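Local atomic coordinates of signal recognition particle subunit SRP68 (Chaetomium thermophilum, PDB entry 4P3G), a protein that binds the 7S RNA of the signal recognition particle and, within that particle, probably helps target secretory and membrane proteins to the endoplasmic reticulum. Residues A[209-213]-A[214-218]. Sequence-based numbering, arbitrary orientation.
Sequences RTLPI and ATIAH. With PO4 (phosphate ion), chain F.
Ile216 reaches back past the start of its helix to Pro212 and Leu211 in the preceding loop. Its CG1 lies anti to the carbonyl carbon and beside the backbone N (chi1 -72°), and the extended chi2 carries CD1 on toward the loop. There CD1 meets CG of the Pro212 ring at 4.1 Å, the two side chains crossing at a slant. CG of Leu211 is 4.3 Å from the same Ile216 CD1. Thr215 takes another side of the proline: its OG1 is 3.7 Å from Pro212 CB, a van der Waals contact.

This is the N-terminal end of helix 213-222, the last helix of the RNA-binding domain, with Pro212 as N-cap residue. The first turn closes with two backbone hydrogen bonds. Ile216 N donates to Pro212 O (3.2 Å) and Ala217 N to Ile213 O (2.8 Å). The CB of Ile213 points outward from the turn, and Arg171 of the second subunit packs on this residue. On the helix, Ala214 and Thr215 pack on Lys165 of the third subunit, and Ala217 on Ile172 of that subunit.

Earlier in the loop lies a phosphate ion, likely carried over from the crystallisation solution. Its O2 accepts a hydrogen bond from the backbone N of Arg209 (2.7 Å). NE of Arg219 of the second subunit is also hydrogen-bonded to this ion.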
loop_
_atom_site.group_PDB
_atom_site.type_symbol
_atom_site.label_atom_id
_atom_site.label_comp_id
_atom_site.label_asym_id
_atom_site.label_seq_id
_atom_site.Cartn_x
_atom_site.Cartn_y
_atom_site.Cartn_z
ATOM N N ARG A 209 -7.977 -1.726 -4.582
ATOM C CA ARG A 209 -8.960 -2.792 -4.745
ATOM C C ARG A 209 -8.548 -3.981 -3.902
ATOM O O ARG A 209 -9.351 -4.541 -3.167
ATOM C CB ARG A 209 -9.076 -3.227 -6.205
ATOM C CG ARG A 209 -9.438 -2.133 -7.184
ATOM C CD ARG A 209 -10.723 -1.423 -6.800
ATOM N NE ARG A 209 -11.008 -0.309 -7.703
ATOM C CZ ARG A 209 -11.829 0.690 -7.406
ATOM N NH1 ARG A 209 -12.442 0.707 -6.227
ATOM N NH2 ARG A 209 -12.029 1.670 -8.278
ATOM N N THR A 210 -7.280 -4.347 -3.990
ATOM C CA THR A 210 -6.756 -5.464 -3.231
ATOM C C THR A 210 -6.437 -5.076 -1.792
ATOM O O THR A 210 -5.632 -4.182 -1.544
ATOM C CB THR A 210 -5.490 -6.022 -3.927
ATOM O OG1 THR A 210 -5.891 -6.769 -5.081
ATOM C CG2 THR A 210 -4.689 -6.924 -3.001
ATOM N N LEU A 211 -7.043 -5.775 -0.839
ATOM C CA LEU A 211 -6.782 -5.487 0.567
ATOM C C LEU A 211 -5.316 -5.808 0.946
ATOM O O LEU A 211 -4.851 -6.924 0.777
ATOM C CB LEU A 211 -7.690 -6.362 1.405
ATOM C CG LEU A 211 -7.960 -6.046 2.868
ATOM C CD1 LEU A 211 -8.918 -4.902 2.913
ATOM C CD2 LEU A 211 -8.518 -7.285 3.582
ATOM N N PRO A 212 -4.579 -4.825 1.472
ATOM C CA PRO A 212 -3.178 -5.126 1.779
ATOM C C PRO A 212 -3.138 -5.948 3.037
ATOM O O PRO A 212 -3.003 -5.368 4.106
ATOM C CB PRO A 212 -2.571 -3.741 2.038
ATOM C CG PRO A 212 -3.739 -2.921 2.514
ATOM C CD PRO A 212 -4.924 -3.419 1.736
ATOM N N ILE A 213 -3.117 -7.260 2.954
ATOM C CA ILE A 213 -3.366 -8.007 4.147
ATOM C C ILE A 213 -2.072 -8.399 4.832
ATOM O O ILE A 213 -2.073 -8.740 6.013
ATOM C CB ILE A 213 -4.220 -9.239 3.838
ATOM C CG1 ILE A 213 -4.620 -9.950 5.127
ATOM C CG2 ILE A 213 -3.498 -10.186 2.938
ATOM C CD1 ILE A 213 -5.611 -10.998 4.897
ATOM N N ALA A 214 -0.956 -8.319 4.119
ATOM C CA ALA A 214 0.325 -8.626 4.748
ATOM C C ALA A 214 0.777 -7.431 5.567
ATOM O O ALA A 214 1.331 -7.583 6.654
ATOM C CB ALA A 214 1.372 -9.017 3.715
ATOM N N THR A 215 0.506 -6.245 5.039
ATOM C CA THR A 215 0.753 -4.986 5.725
ATOM C C THR A 215 -0.036 -4.940 7.008
ATOM O O THR A 215 0.496 -4.699 8.098
ATOM C CB THR A 215 0.280 -3.861 4.889
ATOM O OG1 THR A 215 0.819 -4.030 3.572
ATOM C CG2 THR A 215 0.722 -2.547 5.496
ATOM N N ILE A 216 -1.323 -5.217 6.868
ATOM C CA ILE A 216 -2.202 -5.270 8.015
ATOM C C ILE A 216 -1.734 -6.348 8.984
ATOM O O ILE A 216 -1.615 -6.095 10.177
ATOM C CB ILE A 216 -3.633 -5.544 7.578
ATOM C CG1 ILE A 216 -4.204 -4.294 6.904
ATOM C CG2 ILE A 216 -4.475 -5.953 8.765
ATOM C CD1 ILE A 216 -5.351 -4.574 5.955
ATOM N N ALA A 217 -1.438 -7.539 8.492
ATOM C CA ALA A 217 -0.986 -8.587 9.404
ATOM C C ALA A 217 0.251 -8.151 10.176
ATOM O O ALA A 217 0.312 -8.317 11.382
ATOM C CB ALA A 217 -0.712 -9.880 8.663
ATOM N N HIS A 218 1.231 -7.572 9.494
ATOM C CA HIS A 218 2.435 -7.154 10.200
ATOM C C HIS A 218 2.155 -6.018 11.191
ATOM O O HIS A 218 2.656 -6.046 12.314
ATOM C CB HIS A 218 3.551 -6.724 9.249
ATOM C CG HIS A 218 4.693 -6.056 9.953
ATOM N ND1 HIS A 218 5.024 -4.733 9.746
ATOM C CD2 HIS A 218 5.562 -6.523 10.872
ATOM C CE1 HIS A 218 6.052 -4.419 10.513
ATOM N NE2 HIS A 218 6.396 -5.482 11.210
HETATM P P PO4 F . -5.567 -0.242 -6.893
HETATM O O1 PO4 F . -5.355 1.083 -6.212
HETATM O O2 PO4 F . -7.037 -0.523 -6.823
HETATM O O3 PO4 F . -5.114 -0.180 -8.333
HETATM O O4 PO4 F . -4.791 -1.318 -6.173
#